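Local coordinates for Fe2OG dioxygenase domain-containing protein (Pseudomonas putida, PDB 4J25) that probably hydroxylates peptidyl proline as a 2-oxoglutarate-dependent oxygenase with a metal at its active site, with elongation factor Tu as the likely target, at residues A[54-59]-A[162-167]; A[133-138]-A[214-219]. All coordinates share one frame; numbering follows the deposited sequence. Where two conformers were deposited one is given.

Interaction 1: A[54-59]-A[162-167]; sequences DLVRAL and LYLNEG. With OGA (N-oxalylglycine), chain J.
Val56 and Leu59 of helix 53-67 rest on Leu162 and Leu164, where strand 156-163 of the double-stranded beta-helix (jellyroll) runs out into a loop. This is helix-on-sheet packing against the core fold, and most of it is apolar. Leu164 supplies the central methyl: with CG anti to the carbonyl carbon (chi1 -59°), it extends CD2 into the angle between the two helix residues. CD2 lies 3.8 Å from Leu59 CB and 4.0 Å from Val56 CG1. Further along, Leu59 and Leu162 cross at about a right angle and meet through single methyls, Leu59 CD1 standing 3.7 Å from Leu162 CD2. Leu162 also touches Tyr108 of helix 103-123 and Leu195 of the neighbouring strand 195-199.

Tyr163 leaves the backbone away from the helix, and its ring reaches the pocket of N-oxalylglycine, a 2-oxoglutarate analogue. One side of this strand end therefore meets the helix while the other reaches the active site, the Tyr163 side chain about 8 Å from the bound manganese. The Tyr163 hydroxyl is modelled doubtfully close to the inhibitor carboxylate, whose O3 lies at the ring edge.

The polar part of the contact is electrostatic at most. Glu166, bent at chi2 (-63°), brings OE1 against the aliphatic part of Arg57, 3.7 Å from its CG. OE1 is 4.2 Å from Arg57 NE and well out of the guanidinium plane, so no N-H points at it. Arg57 is committed instead to its own helix, where NH1 makes a salt bridge of weak hydrogen-bond geometry to Asp54 OD1, 2.8 Å away.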
# COMPACT_ATOMS: atom_id res chain seq x y z
N ASP A 54 5.11 -11.38 -12.62
CA ASP A 54 6.03 -12.35 -12.02
C ASP A 54 6.53 -11.86 -10.66
O ASP A 54 6.73 -12.66 -9.75
CB ASP A 54 7.22 -12.67 -12.95
CG ASP A 54 6.89 -13.77 -13.95
OD1 ASP A 54 5.70 -14.09 -14.12
OD2 ASP A 54 7.84 -14.30 -14.58
N LEU A 55 6.74 -10.54 -10.54
CA LEU A 55 7.21 -9.93 -9.28
C LEU A 55 6.10 -9.98 -8.23
O LEU A 55 6.34 -10.35 -7.09
CB LEU A 55 7.66 -8.48 -9.52
CG LEU A 55 8.07 -7.66 -8.29
CD1 LEU A 55 9.08 -8.37 -7.42
CD2 LEU A 55 8.63 -6.30 -8.73
N VAL A 56 4.88 -9.63 -8.63
CA VAL A 56 3.72 -9.74 -7.74
C VAL A 56 3.54 -11.16 -7.21
O VAL A 56 3.20 -11.35 -6.03
CB VAL A 56 2.42 -9.29 -8.45
CG1 VAL A 56 1.21 -9.51 -7.54
CG2 VAL A 56 2.51 -7.81 -8.85
N ARG A 57 3.74 -12.16 -8.07
CA ARG A 57 3.64 -13.56 -7.62
C ARG A 57 4.73 -13.90 -6.63
O ARG A 57 4.48 -14.61 -5.66
CB ARG A 57 3.70 -14.53 -8.80
CG ARG A 57 2.45 -14.53 -9.63
CD ARG A 57 2.38 -15.75 -10.54
NE ARG A 57 1.55 -15.46 -11.70
CZ ARG A 57 1.98 -14.85 -12.79
NH1 ARG A 57 3.25 -14.47 -12.89
NH2 ARG A 57 1.14 -14.62 -13.80
N ALA A 58 5.94 -13.39 -6.87
CA ALA A 58 7.06 -13.60 -5.96
C ALA A 58 6.81 -12.94 -4.59
O ALA A 58 7.23 -13.45 -3.55
CB ALA A 58 8.34 -13.07 -6.58
N LEU A 59 6.13 -11.79 -4.61
CA LEU A 59 5.74 -11.10 -3.39
C LEU A 59 4.66 -11.88 -2.66
O LEU A 59 4.71 -12.00 -1.44
CB LEU A 59 5.25 -9.68 -3.71
CG LEU A 59 6.37 -8.70 -4.10
CD1 LEU A 59 5.82 -7.38 -4.60
CD2 LEU A 59 7.31 -8.47 -2.93
N LEU A 162 -0.14 -2.71 -1.50
CA LEU A 162 -0.07 -3.48 -2.73
C LEU A 162 -0.81 -4.81 -2.52
O LEU A 162 -0.54 -5.52 -1.55
CB LEU A 162 1.40 -3.73 -3.15
CG LEU A 162 1.56 -4.58 -4.43
CD1 LEU A 162 1.16 -3.83 -5.67
CD2 LEU A 162 2.99 -5.05 -4.56
N TYR A 163 -1.76 -5.12 -3.40
CA TYR A 163 -2.49 -6.39 -3.26
C TYR A 163 -1.85 -7.49 -4.12
O TYR A 163 -1.19 -7.23 -5.11
CB TYR A 163 -3.99 -6.21 -3.53
CG TYR A 163 -4.61 -5.20 -2.58
CD1 TYR A 163 -4.79 -5.51 -1.25
CD2 TYR A 163 -4.97 -3.94 -3.01
CE1 TYR A 163 -5.32 -4.58 -0.36
CE2 TYR A 163 -5.50 -3.01 -2.13
CZ TYR A 163 -5.68 -3.35 -0.81
OH TYR A 163 -6.20 -2.43 0.07
N LEU A 164 -2.06 -8.73 -3.70
CA LEU A 164 -1.25 -9.85 -4.17
C LEU A 164 -2.07 -11.07 -4.59
O LEU A 164 -1.52 -12.14 -4.81
CB LEU A 164 -0.31 -10.28 -3.05
CG LEU A 164 0.64 -9.21 -2.53
CD1 LEU A 164 1.44 -9.73 -1.36
CD2 LEU A 164 1.56 -8.74 -3.65
N ASN A 165 -3.39 -10.91 -4.70
CA ASN A 165 -4.24 -12.08 -4.86
C ASN A 165 -4.68 -12.35 -6.29
O ASN A 165 -5.39 -11.56 -6.90
CB ASN A 165 -5.46 -11.95 -3.97
CG ASN A 165 -5.10 -11.55 -2.57
OD1 ASN A 165 -4.54 -12.34 -1.81
ND2 ASN A 165 -5.42 -10.31 -2.22
N GLU A 166 -4.25 -13.50 -6.80
CA GLU A 166 -4.61 -13.93 -8.14
C GLU A 166 -6.05 -14.43 -8.16
O GLU A 166 -6.50 -15.06 -7.21
CB GLU A 166 -3.67 -15.04 -8.60
CG GLU A 166 -2.19 -14.65 -8.57
CD GLU A 166 -1.87 -13.51 -9.52
OE1 GLU A 166 -0.82 -12.84 -9.35
OE2 GLU A 166 -2.69 -13.30 -10.44
N GLY A 167 -6.76 -14.11 -9.24
CA GLY A 167 -8.07 -14.69 -9.50
C GLY A 167 -9.17 -14.29 -8.53
O GLY A 167 -10.11 -15.07 -8.30
C1 OGA J . -3.82 -1.10 7.37
C2 OGA J . -4.93 -1.19 6.37
C4 OGA J . -5.94 -2.22 4.36
C5 OGA J . -5.72 -3.28 3.34
O1 OGA J . -2.98 -2.04 7.40
O2 OGA J . -3.72 -0.08 8.15
O2' OGA J . -5.89 -0.43 6.46
O3 OGA J . -6.23 -3.14 2.20
N1 OGA J . -4.87 -2.17 5.31
O4 OGA J . -5.03 -4.31 3.60

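Interaction 2: A[133-138]-A[214-219]; sequences HFALYP and RLSLTG. With OGA (N-oxalylglycine), chain J.
Tyr137 pairs with Arg214 at one end of an antiparallel ladder, and His133 pairs with Thr218 at the other, joining two neighbouring strands of the double-stranded beta-helix. His133, Ala135 and Tyr137 are the hydrogen-bonded positions, facing Thr218, Ser216 and Arg214. Each pair exchanges two N-H...O bonds, so all six amides and their six carbonyls are satisfied; Tyr137 N to Arg214 O, at 2.9 Å, is typical.

Arg214, Ser216 and Thr218 look into the cosubstrate pocket. Extended from CG to NE, Arg214 grips the N-oxalylglycine carboxylate side-on: NH1 donates to O4 (2.9 Å, 159°) and NH2 to O3 (3.1 Å), with a weak extra bond from NH1 to O3. Its third nitrogen, NE, donates to Gly174 O. The Tyr137 ring runs alongside, its plane 10° from the guanidinium, with CE2 3.8 Å from Arg214 NH1. A water bonded to Ser216 OG adds weak links to Tyr137 OH and to the ligand's N1.

His133 places CG between backbone N and carbonyl carbon (chi1 68°), which lets ND1 donate to Phe134 O at 2.8 Å; this donor comes from above the carbonyl plane. The His133 ring also meets Trp96 edge-to-face. In one of two modelled conformers of Thr218, CG2 lies over the imidazole face. Replacing His133 by alanine is likely to leave Phe134 O without its imidazole donor, the Thr218 methyl without the ring it lies over, and Trp96 without its edge-to-face partner.

On the other face of the sheet, turned to helices 53-67 and 103-123, Phe134 and Leu217 make a CH-pi contact, with Leu217 CD1 3.7 Å from the Phe134 ring centroid.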
# COMPACT_ATOMS: atom_id res chain seq x y z
N HIS A 133 5.24 -4.01 5.54
CA HIS A 133 5.23 -5.38 5.99
C HIS A 133 4.09 -6.10 5.30
O HIS A 133 3.16 -5.44 4.79
CB HIS A 133 5.09 -5.48 7.52
CG HIS A 133 3.77 -5.03 8.05
ND1 HIS A 133 2.65 -5.85 8.08
CD2 HIS A 133 3.38 -3.86 8.61
CE1 HIS A 133 1.64 -5.19 8.62
NE2 HIS A 133 2.06 -3.99 8.95
N PHE A 134 4.17 -7.42 5.29
CA PHE A 134 3.13 -8.24 4.67
C PHE A 134 1.96 -8.41 5.61
O PHE A 134 2.11 -8.26 6.83
CB PHE A 134 3.67 -9.63 4.27
CG PHE A 134 4.60 -9.60 3.10
CD1 PHE A 134 4.12 -9.46 1.81
CD2 PHE A 134 5.96 -9.68 3.28
CE1 PHE A 134 4.98 -9.43 0.73
CE2 PHE A 134 6.82 -9.64 2.21
CZ PHE A 134 6.34 -9.52 0.94
N ALA A 135 0.79 -8.70 5.05
CA ALA A 135 -0.39 -8.95 5.86
C ALA A 135 -1.21 -10.04 5.19
O ALA A 135 -1.46 -10.00 3.99
CB ALA A 135 -1.22 -7.66 6.02
N LEU A 136 -1.63 -11.02 5.98
CA LEU A 136 -2.38 -12.15 5.44
C LEU A 136 -3.63 -12.34 6.28
O LEU A 136 -3.55 -12.80 7.41
CB LEU A 136 -1.53 -13.42 5.50
CG LEU A 136 -2.16 -14.65 4.82
CD1 LEU A 136 -1.10 -15.57 4.24
CD2 LEU A 136 -3.07 -15.43 5.78
N TYR A 137 -4.79 -11.99 5.72
CA TYR A 137 -6.03 -12.09 6.47
C TYR A 137 -6.71 -13.44 6.21
O TYR A 137 -6.98 -13.79 5.06
CB TYR A 137 -6.97 -10.93 6.11
CG TYR A 137 -6.37 -9.57 6.41
CD1 TYR A 137 -5.16 -9.44 7.07
CD2 TYR A 137 -7.03 -8.40 6.03
CE1 TYR A 137 -4.62 -8.19 7.34
CE2 TYR A 137 -6.49 -7.15 6.29
CZ TYR A 137 -5.28 -7.05 6.95
OH TYR A 137 -4.72 -5.81 7.21
N PRO A 138 -6.95 -14.21 7.28
CA PRO A 138 -7.68 -15.47 7.12
C PRO A 138 -9.10 -15.17 6.69
O PRO A 138 -9.56 -14.05 6.91
CB PRO A 138 -7.69 -16.06 8.54
CG PRO A 138 -6.66 -15.32 9.30
CD PRO A 138 -6.57 -13.96 8.68
N ARG A 214 -6.65 -13.43 2.23
CA ARG A 214 -6.42 -12.19 1.52
C ARG A 214 -5.02 -11.67 1.81
O ARG A 214 -4.69 -11.37 2.94
CB ARG A 214 -7.48 -11.18 1.92
CG ARG A 214 -7.38 -9.83 1.27
CD ARG A 214 -8.10 -8.89 2.18
NE ARG A 214 -8.43 -7.59 1.61
CZ ARG A 214 -7.74 -6.47 1.83
NH1 ARG A 214 -6.61 -6.47 2.55
NH2 ARG A 214 -8.16 -5.34 1.29
N LEU A 215 -4.23 -11.54 0.76
CA LEU A 215 -2.83 -11.17 0.88
C LEU A 215 -2.54 -9.74 0.43
O LEU A 215 -3.03 -9.31 -0.61
CB LEU A 215 -1.98 -12.10 0.01
CG LEU A 215 -2.04 -13.60 0.26
CD1 LEU A 215 -0.94 -14.25 -0.57
CD2 LEU A 215 -1.88 -13.93 1.71
N SER A 216 -1.73 -9.03 1.21
CA SER A 216 -1.33 -7.66 0.85
C SER A 216 0.06 -7.29 1.39
O SER A 216 0.62 -7.99 2.22
CB SER A 216 -2.33 -6.66 1.39
OG SER A 216 -2.43 -6.81 2.79
N LEU A 217 0.59 -6.19 0.88
CA LEU A 217 1.84 -5.62 1.36
C LEU A 217 1.49 -4.17 1.69
O LEU A 217 1.19 -3.37 0.82
CB LEU A 217 2.90 -5.73 0.27
CG LEU A 217 4.34 -5.30 0.54
CD1 LEU A 217 4.87 -5.91 1.81
CD2 LEU A 217 5.21 -5.69 -0.64
N THR A 218 1.48 -3.87 2.99
CA THR A 218 1.00 -2.60 3.49
C THR A 218 2.16 -1.77 4.06
O THR A 218 3.08 -2.31 4.68
CB THR A 218 -0.09 -2.83 4.55
OG1 THR A 218 -0.70 -1.58 4.88
CG2 THR A 218 0.49 -3.48 5.80
N GLY A 219 2.12 -0.46 3.84
CA GLY A 219 3.21 0.39 4.26
C GLY A 219 2.85 1.86 4.40
O GLY A 219 1.73 2.26 4.08
C1 OGA J . -3.82 -1.10 7.37
C2 OGA J . -4.93 -1.19 6.37
C4 OGA J . -5.94 -2.22 4.36
C5 OGA J . -5.72 -3.28 3.34
O1 OGA J . -2.98 -2.04 7.40
O2 OGA J . -3.72 -0.08 8.15
O2' OGA J . -5.89 -0.43 6.46
O3 OGA J . -6.23 -3.14 2.20
N1 OGA J . -4.87 -2.17 5.31
O4 OGA J . -5.03 -4.31 3.60
O HOH W 1 -3.20 -4.89 4.23

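Of the elements involved, helix 53-67 comes first along the chain from the N terminus, then helix 103-123 and strand 129-137, then strands 156-163 and 214-222. Interaction 1 closes a loop of 102 residues between 54-59 and 162-167; interaction 2 closes one of 75 between 133-138 and 214-219. Their segments alternate, so the loops cross instead of nesting. They meet in the sheet, where strand 214-222 lies between 156-163 and 129-137: Leu162 N bonds to Leu217 O, and Asn165 OD1 extends the join by accepting from Leu215 N. Interaction 1 thus packs the helix on the sheet in which interaction 2 pairs two strands, and Tyr163 and Arg214 bring both to the same end of N-oxalylglycine.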